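Local coordinates for serine Recombinase (Sulfolobus solfataricus, PDB 3LHF), which probably binds DNA and carries out strand exchange as a transposon-encoded serine recombinase, represented here by its resolvase-type catalytic domain, at residues D17-Q22 with T38-G43; Y33-T38 with F51-R56; S42-K47 with V110-S115; E84-K87 with E92-V95. The protein carries 1 engineered substitution. All coordinates share one frame; numbering follows the deposited sequence.

Contact 1. Residues D17-Q22 with T38-G43. Engineered in segment 38-43: Gly43 (natural residue Lys).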
loop_
_atom_site.group_PDB
_atom_site.type_symbol
_atom_site.label_atom_id
_atom_site.label_comp_id
_atom_site.label_asym_id
_atom_site.label_seq_id
_atom_site.Cartn_x
_atom_site.Cartn_y
_atom_site.Cartn_z
ATOM N N ASP D 17 -21.483 -4.969 -15.199
ATOM C CA ASP D 17 -21.463 -5.175 -16.602
ATOM C C ASP D 17 -20.144 -4.727 -17.218
ATOM O O ASP D 17 -19.643 -5.315 -18.156
ATOM C CB ASP D 17 -22.665 -4.500 -17.178
ATOM C CG ASP D 17 -23.899 -4.836 -16.410
ATOM O OD1 ASP D 17 -24.590 -3.927 -15.934
ATOM O OD2 ASP D 17 -24.163 -6.021 -16.256
ATOM N N ASP D 18 -19.600 -3.653 -16.682
ATOM C CA ASP D 18 -18.307 -3.147 -17.079
ATOM C C ASP D 18 -17.152 -4.075 -16.757
ATOM O O ASP D 18 -16.189 -4.109 -17.481
ATOM C CB ASP D 18 -18.090 -1.743 -16.553
ATOM C CG ASP D 18 -18.862 -0.726 -17.327
ATOM O OD1 ASP D 18 -18.480 -0.439 -18.461
ATOM O OD2 ASP D 18 -19.859 -0.219 -16.813
ATOM N N LEU D 19 -17.257 -4.805 -15.655
ATOM C CA LEU D 19 -16.269 -5.805 -15.284
ATOM C C LEU D 19 -16.226 -6.900 -16.322
ATOM O O LEU D 19 -15.189 -7.328 -16.715
ATOM C CB LEU D 19 -16.616 -6.412 -13.936
ATOM C CG LEU D 19 -15.605 -7.122 -13.042
ATOM C CD1 LEU D 19 -16.255 -8.113 -12.175
ATOM C CD2 LEU D 19 -14.448 -7.713 -13.714
ATOM N N VAL D 20 -17.380 -7.321 -16.786
ATOM C CA VAL D 20 -17.452 -8.377 -17.756
ATOM C C VAL D 20 -16.676 -7.854 -18.939
ATOM O O VAL D 20 -15.924 -8.578 -19.547
ATOM C CB VAL D 20 -18.909 -8.646 -18.143
ATOM C CG1 VAL D 20 -19.025 -9.484 -19.358
ATOM C CG2 VAL D 20 -19.649 -9.233 -17.016
ATOM N N ASN D 21 -16.863 -6.579 -19.234
ATOM C CA ASN D 21 -16.150 -5.890 -20.300
ATOM C C ASN D 21 -14.666 -5.784 -20.085
ATOM O O ASN D 21 -13.909 -5.874 -20.998
ATOM C CB ASN D 21 -16.722 -4.500 -20.551
ATOM C CG ASN D 21 -16.120 -3.845 -21.751
ATOM O OD1 ASN D 21 -16.429 -4.204 -22.863
ATOM N ND2 ASN D 21 -15.255 -2.890 -21.534
ATOM N N GLN D 22 -14.269 -5.545 -18.856
ATOM C CA GLN D 22 -12.867 -5.473 -18.509
ATOM C C GLN D 22 -12.215 -6.826 -18.746
ATOM O O GLN D 22 -11.083 -6.899 -19.164
ATOM C CB GLN D 22 -12.694 -5.022 -17.067
ATOM C CG GLN D 22 -11.298 -4.747 -16.656
ATOM C CD GLN D 22 -11.188 -4.512 -15.198
ATOM O OE1 GLN D 22 -10.155 -4.681 -14.612
ATOM N NE2 GLN D 22 -12.257 -4.122 -14.608
ATOM N N THR D 38 -11.074 -12.203 -10.814
ATOM C CA THR D 38 -11.754 -10.948 -10.698
ATOM C C THR D 38 -12.171 -10.679 -9.266
ATOM O O THR D 38 -12.369 -11.578 -8.493
ATOM C CB THR D 38 -12.980 -10.912 -11.572
ATOM O OG1 THR D 38 -14.043 -11.577 -10.914
ATOM C CG2 THR D 38 -12.727 -11.591 -12.842
ATOM N N ASP D 39 -12.280 -9.415 -8.920
ATOM C CA ASP D 39 -12.677 -9.036 -7.600
ATOM C C ASP D 39 -13.690 -7.934 -7.668
ATOM O O ASP D 39 -13.711 -7.167 -8.598
ATOM C CB ASP D 39 -11.480 -8.542 -6.815
ATOM C CG ASP D 39 -10.883 -9.593 -5.952
ATOM O OD1 ASP D 39 -11.560 -10.052 -5.052
ATOM O OD2 ASP D 39 -9.737 -9.960 -6.160
ATOM N N ILE D 40 -14.543 -7.872 -6.671
ATOM C CA ILE D 40 -15.352 -6.708 -6.478
ATOM C C ILE D 40 -14.971 -6.120 -5.147
ATOM O O ILE D 40 -14.947 -6.781 -4.137
ATOM C CB ILE D 40 -16.836 -7.000 -6.547
ATOM C CG1 ILE D 40 -17.246 -7.180 -7.986
ATOM C CG2 ILE D 40 -17.605 -5.866 -6.027
ATOM C CD1 ILE D 40 -17.779 -8.488 -8.281
ATOM N N GLY D 41 -14.632 -4.859 -5.185
ATOM C CA GLY D 41 -14.315 -4.121 -4.005
ATOM C C GLY D 41 -13.347 -3.103 -4.463
ATOM O O GLY D 41 -12.908 -3.167 -5.571
ATOM N N SER D 42 -13.020 -2.170 -3.595
ATOM C CA SER D 42 -12.046 -1.156 -3.904
ATOM C C SER D 42 -10.647 -1.723 -3.898
ATOM O O SER D 42 -10.376 -2.698 -3.243
ATOM C CB SER D 42 -12.163 -0.013 -2.921
ATOM O OG SER D 42 -11.053 0.833 -2.976
ATOM N N GLY D 43 -9.767 -1.074 -4.634
ATOM C CA GLY D 43 -8.359 -1.399 -4.706
ATOM C C GLY D 43 -7.620 -1.178 -3.404
ATOM O O GLY D 43 -6.514 -1.604 -3.241
#

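Contact 2. Residues Y33-T38 with F51-R56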
loop_
_atom_site.group_PDB
_atom_site.type_symbol
_atom_site.label_atom_id
_atom_site.label_comp_id
_atom_site.label_asym_id
_atom_site.label_seq_id
_atom_site.Cartn_x
_atom_site.Cartn_y
_atom_site.Cartn_z
ATOM N N TYR D 33 -3.734 -16.966 -22.149
ATOM C CA TYR D 33 -3.829 -16.893 -20.695
ATOM C C TYR D 33 -4.327 -18.203 -20.074
ATOM O O TYR D 33 -5.135 -18.896 -20.634
ATOM C CB TYR D 33 -4.715 -15.723 -20.259
ATOM C CG TYR D 33 -6.009 -15.645 -21.006
ATOM C CD1 TYR D 33 -6.053 -15.168 -22.289
ATOM C CD2 TYR D 33 -7.178 -16.066 -20.440
ATOM C CE1 TYR D 33 -7.203 -15.108 -22.968
ATOM C CE2 TYR D 33 -8.333 -16.012 -21.118
ATOM C CZ TYR D 33 -8.343 -15.530 -22.385
ATOM O OH TYR D 33 -9.499 -15.470 -23.081
ATOM N N ASP D 34 -3.758 -18.567 -18.950
ATOM C CA ASP D 34 -4.252 -19.637 -18.123
ATOM C C ASP D 34 -5.531 -19.485 -17.301
ATOM O O ASP D 34 -6.325 -20.366 -17.259
ATOM C CB ASP D 34 -3.126 -20.115 -17.235
ATOM C CG ASP D 34 -1.933 -20.501 -18.016
ATOM O OD1 ASP D 34 -2.113 -21.090 -19.073
ATOM O OD2 ASP D 34 -0.823 -20.207 -17.589
ATOM N N GLN D 35 -5.681 -18.395 -16.584
ATOM C CA GLN D 35 -6.712 -18.286 -15.586
ATOM C C GLN D 35 -7.268 -16.889 -15.530
ATOM O O GLN D 35 -6.583 -15.955 -15.860
ATOM C CB GLN D 35 -6.132 -18.671 -14.239
ATOM C CG GLN D 35 -6.500 -20.045 -13.784
ATOM C CD GLN D 35 -5.653 -20.550 -12.643
ATOM O OE1 GLN D 35 -5.674 -20.001 -11.559
ATOM N NE2 GLN D 35 -4.913 -21.611 -12.885
ATOM N N VAL D 36 -8.514 -16.743 -15.109
ATOM C CA VAL D 36 -9.094 -15.418 -14.950
ATOM C C VAL D 36 -9.540 -15.148 -13.517
ATOM O O VAL D 36 -10.345 -15.866 -12.980
ATOM C CB VAL D 36 -10.253 -15.193 -15.923
ATOM C CG1 VAL D 36 -10.611 -13.777 -15.988
ATOM C CG2 VAL D 36 -9.887 -15.652 -17.260
ATOM N N ILE D 37 -9.001 -14.107 -12.907
ATOM C CA ILE D 37 -9.373 -13.738 -11.547
ATOM C C ILE D 37 -9.937 -12.333 -11.455
ATOM O O ILE D 37 -9.354 -11.412 -11.942
ATOM C CB ILE D 37 -8.198 -13.845 -10.566
ATOM C CG1 ILE D 37 -7.687 -15.265 -10.493
ATOM C CG2 ILE D 37 -8.614 -13.388 -9.204
ATOM C CD1 ILE D 37 -6.546 -15.444 -9.560
ATOM N N THR D 38 -11.074 -12.203 -10.814
ATOM C CA THR D 38 -11.754 -10.948 -10.698
ATOM C C THR D 38 -12.171 -10.679 -9.266
ATOM O O THR D 38 -12.369 -11.578 -8.493
ATOM C CB THR D 38 -12.980 -10.912 -11.572
ATOM O OG1 THR D 38 -14.043 -11.577 -10.914
ATOM C CG2 THR D 38 -12.727 -11.591 -12.842
ATOM N N PHE D 51 -7.707 -11.144 -4.993
ATOM C CA PHE D 51 -6.387 -10.597 -4.861
ATOM C C PHE D 51 -5.472 -11.480 -4.021
ATOM O O PHE D 51 -4.374 -11.788 -4.412
ATOM C CB PHE D 51 -6.536 -9.219 -4.240
ATOM C CG PHE D 51 -5.267 -8.526 -4.016
ATOM C CD1 PHE D 51 -4.618 -7.922 -5.048
ATOM C CD2 PHE D 51 -4.723 -8.479 -2.778
ATOM C CE1 PHE D 51 -3.476 -7.306 -4.844
ATOM C CE2 PHE D 51 -3.582 -7.866 -2.574
ATOM C CZ PHE D 51 -2.948 -7.271 -3.603
ATOM N N LEU D 52 -5.943 -11.878 -2.857
ATOM C CA LEU D 52 -5.156 -12.672 -1.927
ATOM C C LEU D 52 -4.790 -14.026 -2.503
ATOM O O LEU D 52 -3.710 -14.533 -2.287
ATOM C CB LEU D 52 -5.867 -12.824 -0.592
ATOM C CG LEU D 52 -5.888 -11.598 0.319
ATOM C CD1 LEU D 52 -7.038 -11.635 1.250
ATOM C CD2 LEU D 52 -4.631 -11.442 1.052
ATOM N N LYS D 53 -5.720 -14.596 -3.240
ATOM C CA LYS D 53 -5.473 -15.819 -3.929
ATOM C C LYS D 53 -4.386 -15.669 -4.957
ATOM O O LYS D 53 -3.497 -16.467 -5.021
ATOM C CB LYS D 53 -6.752 -16.262 -4.619
ATOM C CG LYS D 53 -6.727 -17.649 -5.148
ATOM C CD LYS D 53 -6.862 -17.665 -6.621
ATOM C CE LYS D 53 -7.915 -18.638 -7.092
ATOM N NZ LYS D 53 -7.820 -18.864 -8.542
ATOM N N LEU D 54 -4.461 -14.638 -5.766
ATOM C CA LEU D 54 -3.437 -14.396 -6.742
ATOM C C LEU D 54 -2.121 -14.161 -6.065
ATOM O O LEU D 54 -1.138 -14.715 -6.425
ATOM C CB LEU D 54 -3.792 -13.149 -7.539
ATOM C CG LEU D 54 -2.740 -12.481 -8.403
ATOM C CD1 LEU D 54 -2.110 -13.422 -9.336
ATOM C CD2 LEU D 54 -3.331 -11.356 -9.163
ATOM N N LEU D 55 -2.123 -13.321 -5.058
ATOM C CA LEU D 55 -0.913 -12.994 -4.373
ATOM C C LEU D 55 -0.386 -14.270 -3.794
ATOM O O LEU D 55 0.781 -14.546 -3.889
ATOM C CB LEU D 55 -1.218 -12.017 -3.257
ATOM C CG LEU D 55 -0.105 -11.204 -2.623
ATOM C CD1 LEU D 55 0.316 -11.809 -1.357
ATOM C CD2 LEU D 55 1.074 -11.006 -3.516
ATOM N N ARG D 56 -1.278 -15.066 -3.231
ATOM C CA ARG D 56 -0.905 -16.293 -2.593
ATOM C C ARG D 56 -0.257 -17.198 -3.612
ATOM O O ARG D 56 0.751 -17.803 -3.349
ATOM C CB ARG D 56 -2.137 -16.956 -1.982
ATOM C CG ARG D 56 -2.109 -17.096 -0.502
ATOM C CD ARG D 56 -3.440 -16.833 0.122
ATOM N NE ARG D 56 -3.297 -16.096 1.360
ATOM C CZ ARG D 56 -4.284 -15.730 2.160
ATOM N NH1 ARG D 56 -5.521 -16.035 1.885
ATOM N NH2 ARG D 56 -4.026 -15.051 3.244
#

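Contact 3. Residues S42-K47 with V110-S115. Engineered in segment 42-47: Gly43 (natural residue Lys).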
loop_
_atom_site.group_PDB
_atom_site.type_symbol
_atom_site.label_atom_id
_atom_site.label_comp_id
_atom_site.label_asym_id
_atom_site.label_seq_id
_atom_site.Cartn_x
_atom_site.Cartn_y
_atom_site.Cartn_z
ATOM N N SER D 42 -13.020 -2.170 -3.595
ATOM C CA SER D 42 -12.046 -1.156 -3.904
ATOM C C SER D 42 -10.647 -1.723 -3.898
ATOM O O SER D 42 -10.376 -2.698 -3.243
ATOM C CB SER D 42 -12.163 -0.013 -2.921
ATOM O OG SER D 42 -11.053 0.833 -2.976
ATOM N N GLY D 43 -9.767 -1.074 -4.634
ATOM C CA GLY D 43 -8.359 -1.399 -4.706
ATOM C C GLY D 43 -7.620 -1.178 -3.404
ATOM O O GLY D 43 -6.514 -1.604 -3.241
ATOM N N LEU D 44 -8.283 -0.546 -2.452
ATOM C CA LEU D 44 -7.736 -0.368 -1.121
ATOM C C LEU D 44 -8.014 -1.552 -0.209
ATOM O O LEU D 44 -7.539 -1.596 0.894
ATOM C CB LEU D 44 -8.266 0.905 -0.488
ATOM C CG LEU D 44 -7.754 2.219 -1.046
ATOM C CD1 LEU D 44 -8.818 3.251 -1.057
ATOM C CD2 LEU D 44 -6.590 2.696 -0.261
ATOM N N ASN D 45 -8.788 -2.504 -0.692
ATOM C CA ASN D 45 -9.148 -3.660 0.092
ATOM C C ASN D 45 -8.023 -4.692 0.029
ATOM O O ASN D 45 -7.685 -5.179 -1.034
ATOM C CB ASN D 45 -10.433 -4.253 -0.465
ATOM C CG ASN D 45 -11.279 -4.920 0.577
ATOM O OD1 ASN D 45 -10.790 -5.507 1.520
ATOM N ND2 ASN D 45 -12.564 -4.832 0.404
ATOM N N MET D 46 -7.433 -5.006 1.171
ATOM C CA MET D 46 -6.352 -5.959 1.203
ATOM C C MET D 46 -6.900 -7.339 1.414
ATOM O O MET D 46 -6.184 -8.296 1.440
ATOM C CB MET D 46 -5.341 -5.613 2.283
ATOM C CG MET D 46 -4.406 -4.462 1.944
ATOM S SD MET D 46 -3.611 -4.538 0.378
ATOM C CE MET D 46 -4.871 -4.007 -0.702
ATOM N N LYS D 47 -8.202 -7.420 1.544
ATOM C CA LYS D 47 -8.859 -8.680 1.726
ATOM C C LYS D 47 -9.713 -9.135 0.539
ATOM O O LYS D 47 -10.605 -9.930 0.720
ATOM C CB LYS D 47 -9.659 -8.669 3.018
ATOM C CG LYS D 47 -8.840 -9.044 4.230
ATOM C CD LYS D 47 -9.608 -8.878 5.529
ATOM C CE LYS D 47 -10.314 -10.143 5.985
ATOM N NZ LYS D 47 -9.586 -10.897 7.015
ATOM N N VAL D 110 -11.583 9.595 -1.176
ATOM C CA VAL D 110 -12.629 9.782 -0.217
ATOM C C VAL D 110 -12.541 8.733 0.865
ATOM O O VAL D 110 -12.685 9.059 2.017
ATOM C CB VAL D 110 -14.010 9.735 -0.867
ATOM C CG1 VAL D 110 -15.080 9.931 0.150
ATOM C CG2 VAL D 110 -14.120 10.745 -1.972
ATOM N N SER D 111 -12.294 7.481 0.505
ATOM C CA SER D 111 -12.193 6.424 1.501
ATOM C C SER D 111 -11.055 6.644 2.448
ATOM O O SER D 111 -11.193 6.494 3.637
ATOM C CB SER D 111 -11.980 5.071 0.847
ATOM O OG SER D 111 -12.289 5.132 -0.506
ATOM N N ILE D 112 -9.921 7.017 1.904
ATOM C CA ILE D 112 -8.771 7.264 2.727
ATOM C C ILE D 112 -9.101 8.395 3.661
ATOM O O ILE D 112 -8.796 8.336 4.827
ATOM C CB ILE D 112 -7.562 7.645 1.878
ATOM C CG1 ILE D 112 -7.145 6.480 1.008
ATOM C CG2 ILE D 112 -6.426 8.030 2.738
ATOM C CD1 ILE D 112 -6.547 6.889 -0.219
ATOM N N LEU D 113 -9.748 9.421 3.149
ATOM C CA LEU D 113 -10.118 10.518 4.001
ATOM C C LEU D 113 -11.071 10.057 5.072
ATOM O O LEU D 113 -10.969 10.474 6.199
ATOM C CB LEU D 113 -10.710 11.667 3.213
ATOM C CG LEU D 113 -9.702 12.523 2.468
ATOM C CD1 LEU D 113 -10.313 13.084 1.219
ATOM C CD2 LEU D 113 -9.155 13.603 3.330
ATOM N N VAL D 114 -11.995 9.184 4.721
ATOM C CA VAL D 114 -12.920 8.675 5.707
ATOM C C VAL D 114 -12.223 7.916 6.809
ATOM O O VAL D 114 -12.539 8.090 7.956
ATOM C CB VAL D 114 -13.914 7.715 5.090
ATOM C CG1 VAL D 114 -14.785 7.152 6.138
ATOM C CG2 VAL D 114 -14.721 8.395 4.052
ATOM N N SER D 115 -11.278 7.066 6.453
ATOM C CA SER D 115 -10.548 6.307 7.450
ATOM C C SER D 115 -9.717 7.162 8.388
ATOM O O SER D 115 -9.780 7.017 9.587
ATOM C CB SER D 115 -9.654 5.281 6.783
ATOM O OG SER D 115 -8.562 4.967 7.607
HETATM O O HOH W 1 -13.076 2.861 -2.165
#

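Contact 4. Residues E84-K87 with E92-V95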
loop_
_atom_site.group_PDB
_atom_site.type_symbol
_atom_site.label_atom_id
_atom_site.label_comp_id
_atom_site.label_asym_id
_atom_site.label_seq_id
_atom_site.Cartn_x
_atom_site.Cartn_y
_atom_site.Cartn_z
ATOM N N GLU D 84 8.475 -5.835 -6.258
ATOM C CA GLU D 84 9.588 -6.469 -5.606
ATOM C C GLU D 84 9.237 -7.883 -5.275
ATOM O O GLU D 84 10.052 -8.759 -5.369
ATOM C CB GLU D 84 10.013 -5.692 -4.379
ATOM C CG GLU D 84 10.818 -4.446 -4.700
ATOM C CD GLU D 84 12.181 -4.737 -5.260
ATOM O OE1 GLU D 84 12.794 -3.847 -5.844
ATOM O OE2 GLU D 84 12.649 -5.858 -5.126
ATOM N N VAL D 85 8.000 -8.098 -4.888
ATOM C CA VAL D 85 7.523 -9.428 -4.602
ATOM C C VAL D 85 7.565 -10.303 -5.843
ATOM O O VAL D 85 7.958 -11.450 -5.776
ATOM C CB VAL D 85 6.106 -9.382 -4.056
ATOM C CG1 VAL D 85 5.352 -10.563 -4.446
ATOM C CG2 VAL D 85 6.116 -9.268 -2.603
ATOM N N CYS D 86 7.157 -9.746 -6.973
ATOM C CA CYS D 86 7.145 -10.454 -8.226
ATOM C C CYS D 86 8.536 -10.857 -8.685
ATOM O O CYS D 86 8.769 -11.979 -9.077
ATOM C CB CYS D 86 6.522 -9.571 -9.285
ATOM S SG CYS D 86 5.108 -10.203 -10.066
ATOM N N LYS D 87 9.474 -9.939 -8.585
ATOM C CA LYS D 87 10.822 -10.167 -9.054
ATOM C C LYS D 87 11.432 -11.335 -8.313
ATOM O O LYS D 87 12.295 -12.014 -8.819
ATOM C CB LYS D 87 11.674 -8.926 -8.866
ATOM C CG LYS D 87 12.145 -8.710 -7.470
ATOM C CD LYS D 87 13.454 -8.017 -7.470
ATOM C CE LYS D 87 14.471 -8.794 -8.252
ATOM N NZ LYS D 87 15.087 -9.855 -7.466
ATOM N N GLU D 92 5.767 -11.504 -13.667
ATOM C CA GLU D 92 5.852 -10.228 -14.318
ATOM C C GLU D 92 4.498 -9.549 -14.279
ATOM O O GLU D 92 3.472 -10.182 -14.453
ATOM C CB GLU D 92 6.359 -10.448 -15.736
ATOM C CG GLU D 92 5.893 -9.525 -16.794
ATOM C CD GLU D 92 6.093 -10.109 -18.161
ATOM O OE1 GLU D 92 6.334 -11.309 -18.257
ATOM O OE2 GLU D 92 5.996 -9.382 -19.142
ATOM N N ILE D 93 4.491 -8.252 -14.024
ATOM C CA ILE D 93 3.248 -7.534 -14.057
ATOM C C ILE D 93 3.168 -6.728 -15.308
ATOM O O ILE D 93 3.895 -5.790 -15.495
ATOM C CB ILE D 93 3.098 -6.597 -12.881
ATOM C CG1 ILE D 93 3.351 -7.340 -11.594
ATOM C CG2 ILE D 93 1.731 -6.019 -12.861
ATOM C CD1 ILE D 93 2.899 -6.634 -10.414
ATOM N N VAL D 94 2.257 -7.129 -16.163
ATOM C CA VAL D 94 2.000 -6.460 -17.404
ATOM C C VAL D 94 0.750 -5.615 -17.231
ATOM O O VAL D 94 -0.247 -6.069 -16.733
ATOM C CB VAL D 94 1.856 -7.479 -18.512
ATOM C CG1 VAL D 94 1.418 -6.866 -19.744
ATOM C CG2 VAL D 94 3.131 -8.147 -18.717
ATOM N N VAL D 95 0.857 -4.358 -17.612
ATOM C CA VAL D 95 -0.197 -3.382 -17.444
ATOM C C VAL D 95 -0.592 -2.837 -18.800
ATOM O O VAL D 95 0.177 -2.183 -19.428
ATOM C CB VAL D 95 0.288 -2.209 -16.584
ATOM C CG1 VAL D 95 -0.730 -1.133 -16.550
ATOM C CG2 VAL D 95 0.613 -2.645 -15.212
#

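Contact 1. Residues D17-Q22 with T38-G43
A chi1 of -159° turns CG of Leu19 away from its own backbone N and sends the two methyl groups from the helix to Thr38 and Ile40 on the strand. Ile40 answers with CG1 beside its own backbone N (chi1 -76°), and this swings CD1 round toward the helix. The two elements belong to one beta-alpha-beta crossover: strand 3-10, helix 16-29 and strand 35-40. The helix and strand segments run nearly antiparallel, at 158°, with their axes 10.3 Å apart. At that distance a single leucine does the bridging. Its side chain slants across both partners and splits between them. Leu19 CD2 lies 4.1 Å from Thr38 CB. Leu19 CD1 faces Ile40 and comes within 4.5 Å of the carbonyl oxygen Asp39 O. The contact is apolar and small, burying 121 Å² in total. Leu19 also touches Val10 of the adjacent strand 3-10, so it rests on two neighbouring strands of the sheet.

Asp39 faces the other way. Its carboxylate is bonded to Tyr7 OH through OD2 and to Gly50 N through OD1, so both oxygens of this buried group have partners. At the exposed end of the contact, Leu19 CD1 meets Ile40 CD1 at 4.2 Å, methyl against methyl.

Contact 2. Residues Y33-T38 with F51-R56
Gln35 is the first residue of the strand to reach helix 51-56. Its side chain heads toward the helix and crosses that of Lys53 at about a right angle. Val36 points away from the helix. Ile37 then turns back toward it and is the main bridge. Its CG1 lies beside the backbone N and anti to the carbonyl carbon (chi1 -61°), and the chain runs on extended to CD1. That methyl settles between two helix residues. Ile37 CD1 lies 3.7 Å from Lys53 CD and 4.1 Å from Leu54 CB. Lys53 bends at chi2 and chi3, which carries its chain obliquely over the end of the isoleucine. Its ammonium group stays close, with Lys53 NZ 3.8 Å from Ile37 CD1. The exposed lysine thus covers the tip of the buried isoleucine with both CD and NZ. Further in, Ile37 and Leu54 both touch Tyr7 of strand 3-10. Thr38 points away from this helix and touches Val23 of helix 16-29.

The far side of helix 51-56 meets the second subunit. Arg56 NH2 forms a salt bridge with Glu84 of that subunit, and Phe51 packs on its Ile81. Strand and helix segments meet at 137°, with axes 8.9 Å apart. Edge strand 35-40 thus has a helix on each face, as expected of the parallel alpha/beta sandwich of resolvase-type catalytic domains.

Contact 3. Residues S42-K47 with V110-S115
Leu44 reaches from the loop to Ser111 and Ile112 on the long helix 102-122. Its CB already points toward the helix. CG stands beside the backbone N and anti to the carbonyl carbon (chi1 -71°), and from there the two methyls part. Leu44 CD1 lies 4.0 Å from Ser111 OG and about as far from Ser111 CB. Leu44 CD2 lies 4.0 Å from Ile112 CG1 and 4.2 Å from Ile112 CD1. The leucine and isoleucine side chains cross at about a right angle. Phe77 touches both of them, and Ile112 also packs on Phe116 of the second subunit.

The leucine is presented by a type I turn from Ser42 to Asn45. Its second residue, Gly43, is an engineered replacement of lysine. An ST turn tightens the loop: Leu44 N bonds to Ser42 OG at 3.1 Å, nearly straight at 173°. An Asx turn follows, in which Lys47 N approaches Asn45 OD1 from 31° out of the carbonyl plane. Beside the leucine, one water joins loop and helix. It lies 3.0 Å from Ser42 OG and donates to Ser111 OG at 2.9 Å. Ser111 OG is also bonded to the carbonyl oxygen of Glu107.

Replacing Leu44 with an alanine would probably open a gap over Ile112 and leave the water bridge as the main tie between these two segments. The chemistry is mixed: direct contact is apolar, while the polar link runs through a single water, consistent with a light attachment of loop to helix.

Contact 4. Residues E84-K87 with E92-V95
Cys86 and Ile93 form the close part of this contact, where helix 79-88 leads into strand 92-95. The pair is the helix-to-strand half of a beta-alpha-beta unit that begins at strand 63-68. Cys86 points toward the strand, and Cys86 SG lies 3.7 Å from Ile93 CG1. The isoleucine starts off to one side, but its chi1 of -52° sets CG1 beside the backbone N and brings it round to the sulfur. Ile93 also touches Leu74 of helix 71-74. The cysteine is buried, and this is the tight side.

The other side is loose. Glu92 points away from the helix, and its OE1 has a long, weak ion pair with Arg65 NE. Lys87 is exposed and turns its chain outward. Meanwhile strand 63-68 holds strand 92-95 from the side: Glu92 and Val94 share backbone hydrogen bonds with Val66. The helix faces the second subunit, where Val85 packs on Val85 of that chain. The two segments together bury just 99 Å². The sulfur also approaches the backbone at the start of the strand, with Cys86 SG 3.9 Å from Glu92 N.

In the fold
Contacts 1 and 2 share Thr38 and work on the two faces of edge strand 35-40. Their centres are 13 Å apart, and Asp39 OD2 comes 2.6 Å from Phe51 N between them. Contact 4 lies on the other edge strand of the same sheet, its centre 21 Å from that of contact 1. Contact 3 shares Ser42 and Gly43 with contact 1 and packs their loop against helix 102-122. It meets contact 2 where Leu52 CD1 lies 3.5 Å from Met46 O. Contacts 2, 3 and 4 all touch the second subunit. Arg56 of contact 2 pairs with Glu84 of the second subunit, the counterpart of a contact 4 residue.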